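Local coordinates for protein Aac(6')-ib (Escherichia coli, PDB 2BUE) that probably transfers the acetyl group of acetyl-CoA to the 6'-amino group of aminoglycoside antibiotics, and here holds coenzyme A and ribostamycin, at residues E33-L36 / A37-Y40; Y40-L43 / N44-H47; T60-D63 / V64-Y68; L139-L142 / L143-P147. The protein carries 2 engineered substitutions. All coordinates share one frame; numbering follows the deposited sequence. Where two conformers were deposited one is given.

Interaction 1: E33-L36 / A37-Y40; sequences EHDL and AMLY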
loop_
_atom_site.group_PDB
_atom_site.type_symbol
_atom_site.label_atom_id
_atom_site.label_comp_id
_atom_site.label_asym_id
_atom_site.label_seq_id
_atom_site.Cartn_x
_atom_site.Cartn_y
_atom_site.Cartn_z
ATOM N N GLU A 33 -15.584 -8.901 -0.010
ATOM C CA GLU A 33 -15.881 -9.578 -1.290
ATOM C C GLU A 33 -16.797 -8.766 -2.233
ATOM O O GLU A 33 -16.719 -8.918 -3.457
ATOM C CB GLU A 33 -16.469 -10.983 -1.064
ATOM C CG GLU A 33 -17.819 -10.961 -0.386
ATOM C CD GLU A 33 -18.366 -12.349 -0.090
ATOM O OE1 GLU A 33 -17.994 -13.318 -0.799
ATOM O OE2 GLU A 33 -19.173 -12.455 0.863
ATOM N N HIS A 34 -17.655 -7.910 -1.674
ATOM C CA HIS A 34 -18.540 -7.043 -2.471
ATOM C C HIS A 34 -17.836 -5.943 -3.257
ATOM O O HIS A 34 -18.437 -5.336 -4.141
ATOM C CB HIS A 34 -19.632 -6.449 -1.585
ATOM C CG HIS A 34 -20.364 -7.492 -0.813
ATOM N ND1 HIS A 34 -21.237 -8.374 -1.415
ATOM C CD2 HIS A 34 -20.293 -7.856 0.487
ATOM C CE1 HIS A 34 -21.706 -9.212 -0.506
ATOM N NE2 HIS A 34 -21.147 -8.922 0.655
ATOM N N ASP A 35 -16.565 -5.698 -2.926
ATOM C CA ASP A 35 -15.755 -4.691 -3.598
ATOM C C ASP A 35 -14.956 -5.240 -4.790
ATOM O O ASP A 35 -14.294 -4.467 -5.499
ATOM C CB ASP A 35 -14.766 -4.063 -2.597
ATOM C CG ASP A 35 -15.469 -3.314 -1.461
ATOM O OD1 ASP A 35 -16.402 -2.522 -1.749
ATOM O OD2 ASP A 35 -15.087 -3.542 -0.291
ATOM N N LEU A 36 -14.997 -6.553 -5.002
ATOM C CA LEU A 36 -14.069 -7.190 -5.941
ATOM C C LEU A 36 -14.350 -6.779 -7.386
ATOM O O LEU A 36 -13.412 -6.543 -8.154
ATOM C CB LEU A 36 -14.047 -8.709 -5.791
ATOM C CG LEU A 36 -13.486 -9.200 -4.446
ATOM C CD1 LEU A 36 -13.816 -10.659 -4.282
ATOM C CD2 LEU A 36 -11.965 -9.000 -4.353
ATOM N N ALA A 37 -15.625 -6.661 -7.743
ATOM C CA ALA A 37 -15.967 -6.206 -9.114
ATOM C C ALA A 37 -15.407 -4.813 -9.397
ATOM O O ALA A 37 -14.813 -4.563 -10.482
ATOM C CB ALA A 37 -17.496 -6.221 -9.324
ATOM N N MET A 38 -15.584 -3.925 -8.412
ATOM C CA MET A 38 -15.047 -2.558 -8.470
ATOM C C MET A 38 -13.518 -2.560 -8.563
ATOM O O MET A 38 -12.933 -1.871 -9.409
ATOM C CB MET A 38 -15.515 -1.758 -7.252
ATOM C CG MET A 38 -14.948 -0.340 -7.200
ATOM S SD MET A 38 -15.522 0.537 -5.731
ATOM C CE MET A 38 -14.687 -0.314 -4.403
ATOM N N LEU A 39 -12.865 -3.351 -7.722
ATOM C CA LEU A 39 -11.396 -3.469 -7.778
ATOM C C LEU A 39 -10.913 -3.970 -9.161
ATOM O O LEU A 39 -9.942 -3.445 -9.722
ATOM C CB LEU A 39 -10.897 -4.355 -6.629
ATOM C CG LEU A 39 -9.381 -4.524 -6.570
ATOM C CD1 LEU A 39 -8.714 -3.153 -6.307
ATOM C CD2 LEU A 39 -9.046 -5.581 -5.502
ATOM N N TYR A 40 -11.620 -4.951 -9.715
ATOM C CA TYR A 40 -11.329 -5.450 -11.067
ATOM C C TYR A 40 -11.369 -4.305 -12.092
ATOM O O TYR A 40 -10.429 -4.121 -12.882
ATOM C CB TYR A 40 -12.312 -6.579 -11.421
ATOM C CG TYR A 40 -12.431 -6.836 -12.907
ATOM C CD1 TYR A 40 -11.370 -7.394 -13.637
ATOM C CD2 TYR A 40 -13.597 -6.493 -13.586
ATOM C CE1 TYR A 40 -11.499 -7.611 -15.021
ATOM C CE2 TYR A 40 -13.739 -6.724 -14.956
ATOM C CZ TYR A 40 -12.696 -7.280 -15.663
ATOM O OH TYR A 40 -12.815 -7.501 -17.011
HETATM O O HOH W 1 -17.721 -8.017 -6.064
HETATM O O HOH W 2 -17.694 -4.232 -6.454
#

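Interaction 2: Y40-L43 / N44-H47; sequences YEWL and NRSH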
loop_
_atom_site.group_PDB
_atom_site.type_symbol
_atom_site.label_atom_id
_atom_site.label_comp_id
_atom_site.label_asym_id
_atom_site.label_seq_id
_atom_site.Cartn_x
_atom_site.Cartn_y
_atom_site.Cartn_z
ATOM N N TYR A 40 -11.620 -4.951 -9.715
ATOM C CA TYR A 40 -11.329 -5.450 -11.067
ATOM C C TYR A 40 -11.369 -4.305 -12.092
ATOM O O TYR A 40 -10.429 -4.121 -12.882
ATOM C CB TYR A 40 -12.312 -6.579 -11.421
ATOM C CG TYR A 40 -12.431 -6.836 -12.907
ATOM C CD1 TYR A 40 -11.370 -7.394 -13.637
ATOM C CD2 TYR A 40 -13.597 -6.493 -13.586
ATOM C CE1 TYR A 40 -11.499 -7.611 -15.021
ATOM C CE2 TYR A 40 -13.739 -6.724 -14.956
ATOM C CZ TYR A 40 -12.696 -7.280 -15.663
ATOM O OH TYR A 40 -12.815 -7.501 -17.011
ATOM N N GLU A 41 -12.446 -3.520 -12.065
ATOM C CA GLU A 41 -12.536 -2.358 -12.938
ATOM C C GLU A 41 -11.303 -1.444 -12.755
ATOM O O GLU A 41 -10.637 -1.093 -13.742
ATOM C CB GLU A 41 -13.841 -1.591 -12.726
ATOM C CG GLU A 41 -13.884 -0.364 -13.611
ATOM C CD GLU A 41 -15.194 0.409 -13.551
ATOM O OE1 GLU A 41 -16.112 0.023 -12.798
ATOM O OE2 GLU A 41 -15.265 1.424 -14.292
ATOM N N TRP A 42 -11.008 -1.088 -11.499
ATOM C CA TRP A 42 -9.842 -0.241 -11.183
ATOM C C TRP A 42 -8.520 -0.785 -11.720
ATOM O O TRP A 42 -7.725 -0.032 -12.313
ATOM C CB TRP A 42 -9.721 -0.050 -9.669
ATOM C CG TRP A 42 -10.817 0.768 -9.059
ATOM C CD1 TRP A 42 -11.818 1.448 -9.707
ATOM C CD2 TRP A 42 -10.990 1.013 -7.664
ATOM N NE1 TRP A 42 -12.618 2.102 -8.782
ATOM C CE2 TRP A 42 -12.125 1.850 -7.520
ATOM C CE3 TRP A 42 -10.289 0.598 -6.513
ATOM C CZ2 TRP A 42 -12.578 2.297 -6.260
ATOM C CZ3 TRP A 42 -10.736 1.040 -5.254
ATOM C CH2 TRP A 42 -11.868 1.895 -5.145
ATOM N N LEU A 43 -8.266 -2.075 -11.499
ATOM C CA LEU A 43 -6.990 -2.684 -11.860
ATOM C C LEU A 43 -6.754 -2.744 -13.377
ATOM O O LEU A 43 -5.651 -3.038 -13.834
ATOM C CB LEU A 43 -6.823 -4.074 -11.213
ATOM C CG LEU A 43 -6.688 -4.051 -9.683
ATOM C CD1 LEU A 43 -6.688 -5.486 -9.197
ATOM C CD2 LEU A 43 -5.388 -3.329 -9.254
ATOM N N ASN A 44 -7.808 -2.464 -14.137
ATOM C CA ASN A 44 -7.712 -2.390 -15.590
ATOM C C ASN A 44 -7.750 -0.971 -16.165
ATOM O O ASN A 44 -7.827 -0.784 -17.402
ATOM C CB ASN A 44 -8.789 -3.295 -16.211
ATOM C CG ASN A 44 -8.417 -4.770 -16.105
ATOM O OD1 ASN A 44 -7.620 -5.279 -16.902
ATOM N ND2 ASN A 44 -8.988 -5.459 -15.125
ATOM N N ARG A 45 -7.707 0.024 -15.293
ATOM C CA ARG A 45 -7.572 1.409 -15.752
ATOM C C ARG A 45 -6.117 1.681 -16.116
ATOM O O ARG A 45 -5.205 1.248 -15.405
ATOM C CB ARG A 45 -8.106 2.387 -14.719
ATOM C CG ARG A 45 -9.603 2.187 -14.467
ATOM C CD ARG A 45 -10.153 3.200 -13.511
ATOM N NE ARG A 45 -11.612 3.077 -13.462
ATOM C CZ ARG A 45 -12.382 3.663 -12.559
ATOM N NH1 ARG A 45 -11.852 4.430 -11.607
ATOM N NH2 ARG A 45 -13.690 3.476 -12.606
ATOM N N SER A 46 -5.891 2.373 -17.235
ATOM C CA SER A 46 -4.531 2.544 -17.753
ATOM C C SER A 46 -3.543 3.158 -16.746
ATOM O O SER A 46 -2.387 2.730 -16.683
ATOM C CB SER A 46 -4.546 3.346 -19.057
ATOM O OG SER A 46 -5.112 4.626 -18.858
ATOM N N HIS A 47 -3.985 4.140 -15.958
ATOM C CA HIS A 47 -3.059 4.783 -14.995
ATOM C C HIS A 47 -2.602 3.854 -13.867
ATOM O O HIS A 47 -1.606 4.115 -13.189
ATOM C CB HIS A 47 -3.643 6.069 -14.416
ATOM C CG HIS A 47 -4.734 5.856 -13.418
ATOM N ND1 HIS A 47 -6.044 5.606 -13.781
ATOM C CD2 HIS A 47 -4.718 5.886 -12.060
ATOM C CE1 HIS A 47 -6.783 5.490 -12.691
ATOM N NE2 HIS A 47 -6.002 5.642 -11.634
HETATM O O HOH W 3 -13.054 1.970 -15.774
#

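Interaction 3: T60-D63 / V64-Y68; sequences TLAD and VQEQY. With RIO (ribostamycin), chain C.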
loop_
_atom_site.group_PDB
_atom_site.type_symbol
_atom_site.label_atom_id
_atom_site.label_comp_id
_atom_site.label_asym_id
_atom_site.label_seq_id
_atom_site.Cartn_x
_atom_site.Cartn_y
_atom_site.Cartn_z
ATOM N N THR A 60 -8.023 -10.618 -15.128
ATOM C CA THR A 60 -9.427 -10.887 -15.448
ATOM C C THR A 60 -10.248 -10.736 -14.164
ATOM O O THR A 60 -9.692 -10.671 -13.057
ATOM C CB THR A 60 -9.616 -12.334 -15.955
ATOM O OG1 THR A 60 -9.286 -13.234 -14.886
ATOM C CG2 THR A 60 -8.781 -12.613 -17.204
ATOM N N LEU A 61 -11.565 -10.704 -14.298
ATOM C CA LEU A 61 -12.431 -10.677 -13.124
ATOM C C LEU A 61 -12.148 -11.891 -12.229
ATOM O O LEU A 61 -12.027 -11.745 -11.001
ATOM C CB LEU A 61 -13.912 -10.642 -13.558
ATOM C CG LEU A 61 -14.930 -10.709 -12.416
ATOM C CD1 LEU A 61 -14.768 -9.540 -11.410
ATOM C CD2 LEU A 61 -16.344 -10.758 -12.985
ATOM N N ALA A 62 -12.038 -13.077 -12.841
ATOM C CA ALA A 62 -11.724 -14.305 -12.078
ATOM C C ALA A 62 -10.395 -14.177 -11.328
ATOM O O ALA A 62 -10.294 -14.597 -10.161
ATOM C CB ALA A 62 -11.676 -15.526 -13.001
ATOM N N ASP A 63 -9.378 -13.636 -12.000
ATOM C CA ASP A 63 -8.069 -13.381 -11.351
ATOM C C ASP A 63 -8.261 -12.551 -10.090
ATOM O O ASP A 63 -7.750 -12.898 -9.004
ATOM C CB ASP A 63 -7.127 -12.620 -12.278
ATOM C CG ASP A 63 -6.576 -13.468 -13.411
ATOM O OD1 ASP A 63 -6.654 -14.721 -13.333
ATOM O OD2 ASP A 63 -6.062 -12.853 -14.375
ATOM N N VAL A 64 -9.014 -11.460 -10.213
ATOM C CA VAL A 64 -9.176 -10.547 -9.070
ATOM C C VAL A 64 -9.985 -11.235 -7.974
ATOM O O VAL A 64 -9.677 -11.111 -6.775
ATOM C CB VAL A 64 -9.809 -9.198 -9.484
ATOM C CG1 VAL A 64 -10.099 -8.320 -8.243
ATOM C CG2 VAL A 64 -8.904 -8.438 -10.443
ATOM N N GLN A 65 -11.031 -11.962 -8.369
ATOM C CA GLN A 65 -11.816 -12.727 -7.403
ATOM C C GLN A 65 -11.001 -13.774 -6.645
ATOM O O GLN A 65 -11.218 -13.957 -5.439
ATOM C CB GLN A 65 -13.035 -13.369 -8.071
ATOM C CG GLN A 65 -14.062 -12.329 -8.511
ATOM C CD GLN A 65 -15.116 -12.920 -9.443
ATOM O OE1 GLN A 65 -14.839 -13.877 -10.185
ATOM N NE2 GLN A 65 -16.319 -12.352 -9.411
ATOM N N GLU A 66 -10.102 -14.454 -7.353
ATOM C CA GLU A 66 -9.271 -15.522 -6.784
ATOM C C GLU A 66 -8.114 -15.005 -5.944
ATOM O O GLU A 66 -7.685 -15.684 -4.997
ATOM C CB GLU A 66 -8.715 -16.409 -7.900
ATOM C CG GLU A 66 -9.815 -17.177 -8.608
ATOM C CD GLU A 66 -9.351 -17.914 -9.860
ATOM O OE1 GLU A 66 -8.157 -17.831 -10.240
ATOM O OE2 GLU A 66 -10.211 -18.601 -10.460
ATOM N N GLN A 67 -7.605 -13.829 -6.294
ATOM C CA GLN A 67 -6.366 -13.311 -5.710
ATOM C C GLN A 67 -6.590 -12.271 -4.624
ATOM O O GLN A 67 -5.758 -12.145 -3.705
ATOM C CB GLN A 67 -5.464 -12.730 -6.796
ATOM C CG GLN A 67 -4.921 -13.836 -7.704
ATOM C CD GLN A 67 -4.250 -13.335 -8.953
ATOM O OE1 GLN A 67 -3.577 -12.301 -8.950
ATOM N NE2 GLN A 67 -4.418 -14.080 -10.041
ATOM N N TYR A 68 -7.694 -11.533 -4.728
ATOM C CA TYR A 68 -7.932 -10.402 -3.814
ATOM C C TYR A 68 -9.071 -10.632 -2.815
ATOM O O TYR A 68 -9.365 -9.749 -1.995
ATOM C CB TYR A 68 -8.155 -9.079 -4.569
ATOM C CG TYR A 68 -6.913 -8.539 -5.240
ATOM C CD1 TYR A 68 -6.114 -7.582 -4.592
ATOM C CD2 TYR A 68 -6.537 -8.976 -6.511
ATOM C CE1 TYR A 68 -4.998 -7.058 -5.201
ATOM C CE2 TYR A 68 -5.386 -8.475 -7.137
ATOM C CZ TYR A 68 -4.622 -7.517 -6.468
ATOM O OH TYR A 68 -3.493 -7.009 -7.073
HETATM O O1 RIO C . -1.364 -7.076 -4.818
HETATM C C1 RIO C . -1.876 -8.169 -4.041
HETATM C C2 RIO C . -1.036 -9.416 -4.347
HETATM O O2 RIO C . 0.320 -9.075 -4.701
HETATM C C3 RIO C . 1.143 -9.099 -3.523
HETATM O O3 RIO C . 1.483 -7.759 -3.113
HETATM C C4 RIO C . 2.941 -7.532 -2.970
HETATM C C5 RIO C . 3.454 -7.931 -1.557
HETATM O O4 RIO C . 3.260 -9.317 -1.333
HETATM C C6 RIO C . 4.928 -7.568 -1.300
HETATM N N1 RIO C . 5.246 -7.832 0.133
HETATM C C7 RIO C . 5.173 -6.066 -1.608
HETATM C C8 RIO C . 4.753 -5.741 -3.057
HETATM N N2 RIO C . 5.079 -4.313 -3.336
HETATM C C9 RIO C . 3.227 -6.032 -3.273
HETATM O O5 RIO C . 3.000 -5.824 -4.698
HETATM C C10 RIO C . 1.768 -5.164 -4.992
HETATM O O6 RIO C . 1.913 -3.767 -4.925
HETATM C C11 RIO C . 2.746 -3.152 -5.972
HETATM C C12 RIO C . 2.611 -1.623 -5.781
HETATM N N3 RIO C . 3.438 -1.169 -4.652
HETATM C C13 RIO C . 2.268 -3.577 -7.394
HETATM O O7 RIO C . 3.230 -3.076 -8.353
HETATM C C14 RIO C . 2.170 -5.120 -7.482
HETATM O O8 RIO C . 1.755 -5.577 -8.802
HETATM C C15 RIO C . 1.259 -5.672 -6.374
HETATM N N4 RIO C . 1.192 -7.133 -6.387
HETATM C C16 RIO C . 0.336 -9.891 -2.461
HETATM O O9 RIO C . 1.101 -11.043 -2.144
HETATM C C17 RIO C . -0.902 -10.409 -3.215
HETATM O O10 RIO C . -0.557 -11.698 -3.795
#

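Interaction 4: L139-L142 / L143-P147; sequences LVEL and LFNDP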
loop_
_atom_site.group_PDB
_atom_site.type_symbol
_atom_site.label_atom_id
_atom_site.label_comp_id
_atom_site.label_asym_id
_atom_site.label_seq_id
_atom_site.Cartn_x
_atom_site.Cartn_y
_atom_site.Cartn_z
ATOM N N LEU A 139 -3.125 5.486 6.385
ATOM C CA LEU A 139 -2.695 4.101 6.537
ATOM C C LEU A 139 -1.578 3.958 7.574
ATOM O O LEU A 139 -1.599 3.043 8.384
ATOM C CB LEU A 139 -2.264 3.543 5.175
ATOM C CG LEU A 139 -2.073 2.021 5.149
ATOM C CD1 LEU A 139 -3.182 1.215 5.863
ATOM C CD2 LEU A 139 -1.932 1.520 3.720
ATOM N N VAL A 140 -0.627 4.892 7.555
ATOM C CA VAL A 140 0.466 4.892 8.524
ATOM C C VAL A 140 -0.097 5.062 9.940
ATOM O O VAL A 140 0.292 4.345 10.851
ATOM C CB VAL A 140 1.494 6.003 8.195
ATOM C CG1 VAL A 140 2.448 6.279 9.368
ATOM C CG2 VAL A 140 2.314 5.608 6.948
ATOM N N GLU A 141 -0.996 6.022 10.107
ATOM C CA GLU A 141 -1.630 6.236 11.428
ATOM C C GLU A 141 -2.377 4.976 11.909
ATOM O O GLU A 141 -2.199 4.537 13.069
ATOM C CB GLU A 141 -2.548 7.457 11.398
ATOM C CG GLU A 141 -3.137 7.777 12.783
ATOM C CD GLU A 141 -3.818 9.116 12.826
ATOM O OE1 GLU A 141 -3.249 10.108 12.325
ATOM O OE2 GLU A 141 -4.946 9.169 13.348
ATOM N N LEU A 142 -3.166 4.366 11.014
ATOM C CA LEU A 142 -3.890 3.145 11.334
ATOM C C LEU A 142 -2.925 2.070 11.851
ATOM O O LEU A 142 -3.133 1.475 12.927
ATOM C CB LEU A 142 -4.644 2.670 10.081
ATOM C CG LEU A 142 -5.569 1.453 10.167
ATOM C CD1 LEU A 142 -6.528 1.484 8.977
ATOM C CD2 LEU A 142 -4.765 0.174 10.160
ATOM N N LEU A 143 -1.870 1.820 11.079
ATOM C CA LEU A 143 -0.911 0.797 11.431
ATOM C C LEU A 143 -0.227 1.048 12.782
ATOM O O LEU A 143 -0.078 0.116 13.572
ATOM C CB LEU A 143 0.103 0.582 10.290
ATOM C CG LEU A 143 -0.518 -0.035 9.026
ATOM C CD1 LEU A 143 0.477 0.040 7.832
ATOM C CD2 LEU A 143 -0.956 -1.486 9.254
ATOM N N PHE A 144 0.194 2.287 13.049
ATOM C CA PHE A 144 0.831 2.571 14.339
ATOM C C PHE A 144 -0.174 2.512 15.514
ATOM O O PHE A 144 0.222 2.449 16.668
ATOM C CB PHE A 144 1.601 3.887 14.304
ATOM C CG PHE A 144 2.912 3.800 13.545
ATOM C CD1 PHE A 144 3.809 2.745 13.794
ATOM C CD2 PHE A 144 3.282 4.803 12.637
ATOM C CE1 PHE A 144 5.055 2.676 13.125
ATOM C CE2 PHE A 144 4.514 4.740 11.943
ATOM C CZ PHE A 144 5.389 3.689 12.185
ATOM N N ASN A 145 -1.460 2.516 15.208
ATOM C CA ASN A 145 -2.456 2.301 16.281
ATOM C C ASN A 145 -2.564 0.835 16.690
ATOM O O ASN A 145 -3.292 0.467 17.636
ATOM C CB ASN A 145 -3.814 2.880 15.868
ATOM C CG ASN A 145 -3.893 4.371 16.126
ATOM O OD1 ASN A 145 -3.182 4.886 17.004
ATOM N ND2 ASN A 145 -4.761 5.082 15.372
ATOM N N ASP A 146 -1.820 -0.016 15.990
ATOM C CA ASP A 146 -1.531 -1.338 16.516
ATOM C C ASP A 146 -0.205 -1.258 17.269
ATOM O O ASP A 146 0.856 -1.087 16.634
ATOM C CB ASP A 146 -1.442 -2.362 15.364
ATOM C CG ASP A 146 -1.099 -3.768 15.854
ATOM O OD1 ASP A 146 -0.825 -3.959 17.052
ATOM O OD2 ASP A 146 -1.090 -4.694 15.020
ATOM N N PRO A 147 -0.234 -1.367 18.625
ATOM C CA PRO A 147 1.029 -1.164 19.381
ATOM C C PRO A 147 2.141 -2.173 19.074
ATOM O O PRO A 147 3.318 -1.910 19.401
ATOM C CB PRO A 147 0.591 -1.247 20.861
ATOM C CG PRO A 147 -0.700 -1.980 20.811
ATOM C CD PRO A 147 -1.374 -1.651 19.525
HETATM O O HOH W 4 -1.166 5.930 15.233
HETATM O O HOH W 5 -5.576 7.868 15.667
#

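Interaction 1: E33-L36 / A37-Y40
Met-38 lies alongside Asp-35 where the short 3-10 turn 33-35 passes into helix 36-43, and its side chain can be followed outward from the backbone. CB rests 3.5 Å from the carbonyl oxygen O of Asp-35. From there CG stands opposite the backbone N (chi1 177°), and the chain runs straight to the sulfur before bending at the last torsion (chi3 69°). That bend brings the methyl CE back beside the aspartate, 3.9 Å from Asp-35 OD1, a plain van der Waals contact. Methionine suits this partly buried spot because its slim, flexible thioether can lie along a neighbour without needing a polar partner. The carboxylate finds its strong partners elsewhere: OD2 of Asp-35 makes a salt bridge with Arg-29 and accepts from the backbone N of Thr-32, which ties the turn to the end of strand 26-30.

The backbone shows a helix getting under way. Leu-39 N donates to Asp-35 O over 2.9 Å, close to straight at 165°, and Tyr-40 N to Leu-36 O over 2.9 Å. Just before these, water stands in: one molecule links Glu-33 O to Ala-37 N, another His-34 O to Met-38 N. Small Ala-37 sits on this exposed, watered side.

The opposite character belongs to Leu-36 and Leu-39, buried leucines that pack on Tyr-68 of helix 61-68 and on Met-31. Leu-39 also reaches Tyr-92 of strand 88-97, while Met-38 lies on Ile-82 of strand 78-85 and Pro-89, so the helix start is wedged between helix 61-68 and the central sheet.

Interaction 2: Y40-L43 / N44-H47
The C-terminal turn of helix 36-43 is closed here by Asn-44 and Arg-45, which fold back on Tyr-40, Glu-41 and Trp-42 before the chain enters helix 46-49, with Arg-45 at its N-cap position. Asn-44 uses both its backbone and its amide. ND2 donates to Tyr-40 O over 3.0 Å, with that oxygen close to the amide plane, while Asn-44 N bonds to Glu-41 O at 3.2 Å and more weakly to Tyr-40 O. Asparagine fits because its short amide can supply an N-H to a carbonyl of the last turn. The same ND2 passes 3.3 Å from Tyr-40 CE1 and has a second acceptor in Pro-59 O.

Arg-45 N bonds to Trp-42 O at 3.0 Å, and its side chain then runs out, extended from CG to NE, alongside the indole. Trp-42 CD1 covers one guanidinium face, 3.5 Å from NH1 of Arg-45 and set toward the rim, the two planes turned 51° apart. At the guanidinium edge NH2 forms a salt bridge with Glu-41 OE2, 3.1 Å away. The carboxylate stands nearly perpendicular to the guanidinium (89°), and NH2 meets OE2 from above the carboxylate plane. A water joins OE2 to Arg-45 NE, giving the ion pair a second link, and NH1 donates to Ala-122 O.

His-47, part of the coenzyme A pocket, bonds through NE2 to Leu-121 O at the end of strand 114-121. Leu-43 packs on Val-64 and Tyr-68 of helix 61-68, and Trp-42 lies on Pro-89 and Tyr-92 of strand 88-97.

Interaction 3: T60-D63 / V64-Y68
Thr-60 and Val-64 meet in the first turn of helix 61-68, which opens with a capping box: Thr-60 OG1 accepts from Asp-63 N at 2.9 Å, and Asp-63 OD2 accepts in return from Thr-60 N at 3.1 Å. Threonine and aspartate suit these positions because each brings a short side-chain acceptor to a backbone N-H at the helix start, where no preceding turn can supply one. The negative carboxylate there would also be expected to interact well with the helix dipole. Thr-60 O then receives Val-64 N at 3.0 Å, and the i to i+4 bonds continue, Gln-65 N to Leu-61 O, Glu-66 N to Ala-62 O and Gln-67 N to Asp-63 O.

The tight side is the one turned to helix 36-43. Val-64 is buried there: its CG2 lies 3.5 Å from Thr-60 O and also meets Leu-43 CD1. A branched, compact residue fits without a polar end to satisfy. Tyr-68 packs on Leu-36 and Leu-39.

The outer side is looser toward its ends. Gln-65 crosses Leu-61, with NE2 3.7 Å from Leu-61 CG, amide on aliphatic carbon. Glu-66 CG lies close over Ala-62 O at 3.0 Å; only the carboxylate end is loose, OE2 being 4.2 Å from Ala-62 CB. Both are polar chains whose ends suit an exposed surface.

Tyr-68 carries the helix into the antibiotic site. Val-64 O lies at the edge of its ring, in plane, and its hydroxyl, which is also bonded to Trp-52 NE1, accepts from the ribose hydroxymethyl of ribostamycin: O1 lies 3.1 Å from Tyr-68 OH.

Interaction 4: L139-L142 / L143-P147
Val-140 and Phe-144 form the apolar centre of the last turn of helix 131-144. Their side chains run in the same direction, CG1 of Val-140 meeting Phe-144 CE2 at 3.6 Å, and the ring carries on to Ile-152 and Phe-195. One position back, Leu-139 and Leu-143 cross at a slant, with CG of Leu-139 4.2 Å from CD1 of Leu-143. Leu-143 has its CG opposite the carbonyl carbon (chi1 -68°), which draws the branch back over Leu-139 O and onto Ile-117 and Ile-152. Branched and aromatic residues suit this face, since the helix is the crossover of the beta-alpha-beta unit 114-121, 131-144 and 151-154 and lies on those strands.

Further out the helix bonds thin. Phe-144 N still donates almost straight (166°) to Val-140 O at 3.0 Å, but Asn-145 N divides itself between Glu-141 O and Leu-142 O, both weakly. Asp-146 N reaches back to Leu-143 O, and its carboxylate OD1 takes the N-H of Glu-148, holding the turn that follows; a calcium ion lies about 4 Å from this side chain.

On the polar edge Glu-141 and Asn-145 run side by side, their carboxylate and amide planes 75° apart, without a direct bond between the two side chains. Water joins them instead: one molecule donates to Glu-141 OE2 at 2.7 Å and accepts from Asn-145 ND2 at 2.9 Å, while another donates to Glu-141 O at 2.8 Å and weakly to Asn-145 OD1. The chemistry therefore splits by face: hydrocarbon packing fastens the helix to the sheet, whereas the last turn relies on one N-H shared between two carbonyls and on bridging water.

How the interactions relate
Interactions 1 and 2 cover the start and the end of helix 36-43 and share Tyr-40, their centres 12 Å apart. Interaction 3 lies against both, its centre 9 Å from interaction 1: Tyr-40 CE1 comes 3.2 Å from Leu-61 N, and Leu-39 CD2 3.7 Å from Tyr-68 CG. Together these helices flank the antibiotic, which Tyr-68 touches directly; the side chain of Leu-43 is about 7 Å from ribostamycin and about 8 Å from coenzyme A. Interaction 4 is remote, its centre 25 to 28 Å from the others and no atoms nearer than about 13 Å, yet Leu-139 lies about 5 Å, side chain to side chain, from Gln-119 of the coenzyme A site.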